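PDB 5JDJ: titin from Homo sapiens, which serves as a giant elastic structural protein of muscle, built largely of chained immunoglobulin-like domains such as this one from the I-band. Local coordinates for residues E4-T9 / V29-V34; K10-I15 / V84-T89. All coordinates share one frame; numbering follows the deposited sequence.

Contact 1 of 2, residues E4-T9 / V29-V34; sequences ETLHIT and VSHFNV
At the N-terminal end of an I-set immunoglobulin domain, the short edge strand 8-10 (strand A) meets the end of strand 23-29 (strand B) and the loop that leaves it. Ile-8 and Val-29 form an antiparallel, non-hydrogen-bonded pair whose CA atoms are 4.4 Å apart and whose side chains diverge. Beyond this pair the bonding gathers on Ser-30, through its backbone amide and its hydroxyl. The backbone N of His-7 donates to Ser-30 OG over 3.0 Å in a fairly straight bond (161° at the hydrogen), while the Ser-30 N returns a weak, bent bond to His-7 O. Ser-30 OG lies between the backbone N and the carbonyl carbon of its own residue (chi1 52°), which brings the hydroxyl up to His-7; it also shares a short 2.6 Å hydrogen bond with ND1 of His-31. The CB of Ser-30 sits over one face of the His-7 ring in a CH-pi contact, 3.7 Å from the ring centroid. The rotation of that ring is set by a bond from His-7 ND1 to Thr-5 O of 2.9 Å, with the carbonyl oxygen nearly in the ring plane. The same Thr-5 O meets the edge of the His-31 ring at CE1. Leu-6 and Val-34 reach toward each other tip to tip, and the 3.5 Å between Leu-6 CD1 and Val-34 CG2 is tight for two carbons. His-31 NE2 is hydrogen-bonded to Met-3 O, so the imidazole links the loop to the residues before the strand. The buried Ser-30 hydroxyl, gripped by a backbone amide and an imidazole, fastens the loop after strand B to the N-terminal segment.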
loop_
_atom_site.group_PDB
_atom_site.type_symbol
_atom_site.label_atom_id
_atom_site.label_comp_id
_atom_site.label_asym_id
_atom_site.label_seq_id
_atom_site.Cartn_x
_atom_site.Cartn_y
_atom_site.Cartn_z
ATOM N N GLU A 4 22.329 6.953 -6.066
ATOM C CA GLU A 4 22.838 6.133 -4.968
ATOM C C GLU A 4 22.094 6.433 -3.660
ATOM O O GLU A 4 22.236 5.714 -2.656
ATOM C CB GLU A 4 24.347 6.342 -4.775
ATOM C CG GLU A 4 24.957 5.347 -3.789
ATOM C CD GLU A 4 26.422 5.062 -4.041
ATOM O OE1 GLU A 4 27.131 5.971 -4.525
ATOM O OE2 GLU A 4 26.855 3.926 -3.745
ATOM N N THR A 5 21.287 7.485 -3.689
ATOM C CA THR A 5 20.587 7.970 -2.504
ATOM C C THR A 5 19.083 8.017 -2.743
ATOM O O THR A 5 18.625 8.527 -3.769
ATOM C CB THR A 5 21.087 9.381 -2.108
ATOM O OG1 THR A 5 22.505 9.334 -1.897
ATOM C CG2 THR A 5 20.407 9.874 -0.851
ATOM N N LEU A 6 18.315 7.466 -1.813
ATOM C CA LEU A 6 16.865 7.509 -1.918
ATOM C C LEU A 6 16.360 8.948 -1.735
ATOM O O LEU A 6 16.791 9.653 -0.826
ATOM C CB LEU A 6 16.256 6.573 -0.876
ATOM C CG LEU A 6 14.749 6.553 -0.710
ATOM C CD1 LEU A 6 14.079 6.121 -2.013
ATOM C CD2 LEU A 6 14.364 5.621 0.441
ATOM N N HIS A 7 15.435 9.387 -2.584
ATOM C CA HIS A 7 14.910 10.741 -2.428
ATOM C C HIS A 7 13.549 10.901 -3.087
ATOM O O HIS A 7 13.144 10.089 -3.924
ATOM C CB HIS A 7 15.897 11.779 -2.991
ATOM C CG HIS A 7 16.204 11.604 -4.445
ATOM N ND1 HIS A 7 17.116 10.680 -4.908
ATOM C CD2 HIS A 7 15.723 12.236 -5.541
ATOM C CE1 HIS A 7 17.180 10.746 -6.225
ATOM N NE2 HIS A 7 16.341 11.681 -6.636
ATOM N N ILE A 8 12.839 11.948 -2.679
ATOM C CA ILE A 8 11.538 12.235 -3.247
ATOM C C ILE A 8 11.742 12.864 -4.625
ATOM O O ILE A 8 12.569 13.775 -4.797
ATOM C CB ILE A 8 10.707 13.144 -2.319
ATOM C CG1 ILE A 8 10.343 12.366 -1.043
ATOM C CG2 ILE A 8 9.437 13.632 -3.021
ATOM C CD1 ILE A 8 9.742 13.220 0.079
ATOM N N THR A 9 11.007 12.362 -5.613
ATOM C CA THR A 9 11.146 12.860 -6.982
ATOM C C THR A 9 9.932 13.651 -7.486
ATOM O O THR A 9 10.008 14.317 -8.518
ATOM C CB THR A 9 11.415 11.717 -7.962
ATOM O OG1 THR A 9 10.375 10.730 -7.859
ATOM C CG2 THR A 9 12.775 11.077 -7.661
ATOM N N VAL A 29 8.894 8.569 -5.564
ATOM C CA VAL A 29 10.245 8.468 -5.039
ATOM C C VAL A 29 11.157 7.941 -6.122
ATOM O O VAL A 29 10.717 7.507 -7.187
ATOM C CB VAL A 29 10.344 7.547 -3.806
ATOM C CG1 VAL A 29 9.583 8.143 -2.618
ATOM C CG2 VAL A 29 9.854 6.145 -4.162
ATOM N N SER A 30 12.441 7.935 -5.814
ATOM C CA SER A 30 13.463 7.679 -6.811
ATOM C C SER A 30 13.635 6.200 -7.126
ATOM O O SER A 30 14.134 5.849 -8.190
ATOM C CB SER A 30 14.786 8.237 -6.311
ATOM O OG SER A 30 15.049 7.738 -5.007
ATOM N N HIS A 31 13.252 5.341 -6.186
ATOM C CA HIS A 31 13.510 3.915 -6.320
ATOM C C HIS A 31 12.284 3.059 -6.103
ATOM O O HIS A 31 11.343 3.469 -5.445
ATOM C CB HIS A 31 14.588 3.495 -5.328
ATOM C CG HIS A 31 15.910 4.127 -5.593
ATOM N ND1 HIS A 31 16.192 5.435 -5.262
ATOM C CD2 HIS A 31 17.013 3.648 -6.214
ATOM C CE1 HIS A 31 17.426 5.724 -5.641
ATOM N NE2 HIS A 31 17.944 4.658 -6.225
ATOM N N PHE A 32 12.320 1.853 -6.656
ATOM C CA PHE A 32 11.339 0.841 -6.325
ATOM C C PHE A 32 11.618 0.274 -4.930
ATOM O O PHE A 32 12.736 0.340 -4.440
ATOM C CB PHE A 32 11.382 -0.305 -7.343
ATOM C CG PHE A 32 11.008 0.090 -8.740
ATOM C CD1 PHE A 32 9.742 0.546 -9.022
ATOM C CD2 PHE A 32 11.914 -0.032 -9.770
ATOM C CE1 PHE A 32 9.378 0.887 -10.320
ATOM C CE2 PHE A 32 11.565 0.307 -11.069
ATOM C CZ PHE A 32 10.284 0.767 -11.339
ATOM N N ASN A 33 10.579 -0.313 -4.336
ATOM C CA ASN A 33 10.669 -1.078 -3.099
ATOM C C ASN A 33 10.968 -0.216 -1.869
ATOM O O ASN A 33 11.637 -0.639 -0.942
ATOM C CB ASN A 33 11.714 -2.193 -3.242
ATOM C CG ASN A 33 11.522 -3.288 -2.219
ATOM O OD1 ASN A 33 10.393 -3.598 -1.841
ATOM N ND2 ASN A 33 12.622 -3.858 -1.743
ATOM N N VAL A 34 10.432 0.998 -1.878
ATOM C CA VAL A 34 10.550 1.924 -0.768
ATOM C C VAL A 34 9.360 1.783 0.154
ATOM O O VAL A 34 8.231 1.730 -0.300
ATOM C CB VAL A 34 10.632 3.365 -1.281
ATOM C CG1 VAL A 34 10.692 4.359 -0.120
ATOM C CG2 VAL A 34 11.818 3.504 -2.232
#

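Contact 2 of 2, residues K10-I15 / V84-T89; sequences KTMKNI and VSATLT
Residues 11-15 and 84-89 run almost parallel, 5° apart end to end, and become a true parallel pair at Ile-15 and Leu-88, where strand A' (15-17) joins strand G (82-90) of the I-set domain: Ile-15 N donates to Thr-87 O and Thr-89 N to Ile-15 O, each over 2.9 Å. Just before this pairing, the Asn-14 side chain stands in for a backbone carbonyl: its OD1 accepts the Thr-87 N at 2.9 Å, in the amide plane and on a lone pair. Asn-14 turns its CG away from its own carbonyl carbon (chi1 -62°), and this carries the amide across to the strand. Upstream, Met-12 runs past Val-84 in the opposite direction, its CG 3.7 Å from both Val-84 CG1 and Ala-86 CB, with CE reaching Val-84 O. Thr-11 crosses Val-84 at about a right angle, OG1 against the methyls. Ile-15 and Leu-88 lie side by side, pointing the same way, with Ile-15 CG2 3.9 Å from Leu-88 CD1. Phe-25 of the facing sheet packs on Met-12, Ile-15 and Ala-86. The asparagine amide thus extends the hydrogen bonding one step ahead of the strand, while before it Met-12, Val-84 and Ala-86 hold the two chain segments together by apolar packing.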
loop_
_atom_site.group_PDB
_atom_site.type_symbol
_atom_site.label_atom_id
_atom_site.label_comp_id
_atom_site.label_asym_id
_atom_site.label_seq_id
_atom_site.Cartn_x
_atom_site.Cartn_y
_atom_site.Cartn_z
ATOM N N LYS A 10 8.819 13.587 -6.766
ATOM C CA LYS A 10 7.628 14.338 -7.170
ATOM C C LYS A 10 6.778 14.603 -5.936
ATOM O O LYS A 10 6.469 13.689 -5.188
ATOM C CB LYS A 10 6.825 13.577 -8.239
ATOM C CG LYS A 10 5.685 14.394 -8.865
ATOM C CD LYS A 10 5.011 13.632 -10.027
ATOM C CE LYS A 10 3.982 14.499 -10.761
ATOM N NZ LYS A 10 2.913 15.019 -9.844
ATOM N N THR A 11 6.423 15.859 -5.696
ATOM C CA THR A 11 5.722 16.206 -4.472
ATOM C C THR A 11 4.237 15.848 -4.568
ATOM O O THR A 11 3.732 15.512 -5.644
ATOM C CB THR A 11 5.879 17.710 -4.154
ATOM O OG1 THR A 11 5.426 17.987 -2.833
ATOM C CG2 THR A 11 5.097 18.533 -5.159
ATOM N N MET A 12 3.557 15.893 -3.431
ATOM C CA MET A 12 2.103 15.840 -3.402
ATOM C C MET A 12 1.542 17.251 -3.316
ATOM O O MET A 12 2.287 18.211 -3.106
ATOM C CB MET A 12 1.602 14.991 -2.229
ATOM C CG MET A 12 1.939 15.548 -0.872
ATOM S SD MET A 12 2.130 14.209 0.325
ATOM C CE MET A 12 2.316 15.096 1.851
ATOM N N LYS A 13 0.231 17.368 -3.480
ATOM C CA LYS A 13 -0.432 18.669 -3.566
ATOM C C LYS A 13 -1.330 18.979 -2.382
ATOM O O LYS A 13 -1.945 18.080 -1.813
ATOM C CB LYS A 13 -1.282 18.744 -4.830
ATOM C CG LYS A 13 -0.537 18.504 -6.118
ATOM C CD LYS A 13 -1.487 18.645 -7.282
ATOM C CE LYS A 13 -0.750 18.481 -8.580
ATOM N NZ LYS A 13 -1.583 18.839 -9.759
ATOM N N ASN A 14 -1.416 20.261 -2.037
ATOM C CA ASN A 14 -2.458 20.743 -1.140
ATOM C C ASN A 14 -3.814 20.391 -1.720
ATOM O O ASN A 14 -3.997 20.403 -2.943
ATOM C CB ASN A 14 -2.347 22.256 -0.936
ATOM C CG ASN A 14 -1.023 22.671 -0.296
ATOM O OD1 ASN A 14 -0.549 22.045 0.659
ATOM N ND2 ASN A 14 -0.423 23.742 -0.817
ATOM N N ILE A 15 -4.774 20.073 -0.863
ATOM C CA ILE A 15 -6.082 19.663 -1.363
ATOM C C ILE A 15 -7.232 20.060 -0.428
ATOM O O ILE A 15 -7.088 20.039 0.797
ATOM C CB ILE A 15 -6.112 18.144 -1.604
ATOM C CG1 ILE A 15 -7.443 17.721 -2.235
ATOM C CG2 ILE A 15 -5.820 17.390 -0.308
ATOM C CD1 ILE A 15 -7.602 16.243 -2.389
ATOM N N VAL A 84 8.065 15.546 2.458
ATOM C CA VAL A 84 7.233 16.432 1.676
ATOM C C VAL A 84 5.919 16.605 2.423
ATOM O O VAL A 84 5.334 15.624 2.889
ATOM C CB VAL A 84 7.030 15.872 0.242
ATOM C CG1 VAL A 84 5.567 15.733 -0.110
ATOM C CG2 VAL A 84 7.724 16.749 -0.755
ATOM N N SER A 85 5.471 17.850 2.574
ATOM C CA SER A 85 4.228 18.113 3.299
ATOM C C SER A 85 3.229 18.887 2.459
ATOM O O SER A 85 3.600 19.693 1.608
ATOM C CB SER A 85 4.507 18.874 4.590
ATOM O OG SER A 85 5.377 18.133 5.421
ATOM N N ALA A 86 1.953 18.616 2.701
ATOM C CA ALA A 86 0.876 19.301 2.008
ATOM C C ALA A 86 -0.307 19.278 2.940
ATOM O O ALA A 86 -0.326 18.504 3.897
ATOM C CB ALA A 86 0.552 18.637 0.682
ATOM N N THR A 87 -1.281 20.133 2.674
ATOM C CA THR A 87 -2.352 20.359 3.624
ATOM C C THR A 87 -3.657 19.818 3.091
ATOM O O THR A 87 -3.967 19.981 1.912
ATOM C CB THR A 87 -2.499 21.860 3.940
ATOM O OG1 THR A 87 -1.400 22.270 4.762
ATOM C CG2 THR A 87 -3.783 22.135 4.683
ATOM N N LEU A 88 -4.407 19.152 3.961
ATOM C CA LEU A 88 -5.784 18.801 3.655
ATOM C C LEU A 88 -6.701 19.750 4.400
ATOM O O LEU A 88 -6.610 19.882 5.613
ATOM C CB LEU A 88 -6.106 17.355 4.044
ATOM C CG LEU A 88 -7.609 17.023 4.079
ATOM C CD1 LEU A 88 -8.276 17.159 2.716
ATOM C CD2 LEU A 88 -7.863 15.642 4.668
ATOM N N THR A 89 -7.574 20.414 3.656
ATOM C CA THR A 89 -8.571 21.291 4.243
ATOM C C THR A 89 -9.939 20.689 3.979
ATOM O O THR A 89 -10.395 20.662 2.835
ATOM C CB THR A 89 -8.505 22.712 3.655
ATOM O OG1 THR A 89 -7.251 23.313 3.997
ATOM C CG2 THR A 89 -9.635 23.571 4.207
HETATM O O HOH W 1 1.035 22.930 2.364
#

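In the fold
The first segments of contacts 1 and 2 are consecutive; the contact centres lie 19 Å apart and trace the chain's passage from one sheet of the immunoglobulin sandwich to the other. Residues 4-9 lead into strand 8-10, at the edge of the four-stranded antiparallel sheet; residues 10-15 then cross to strand 15-17, at the edge of the mixed sheet. This is the split A and A' arrangement of I-set domains. The contacts meet where Ile-8 CD1 packs 3.7 Å from Val-84 N. Along the chain the order is 4-9, 10-15, 29-34, 84-89; one continuous stretch thus pairs first with strand B, then with strand G. A'-G pairing resists pulling in other titin immunoglobulin domains and probably contributes to mechanical stability here.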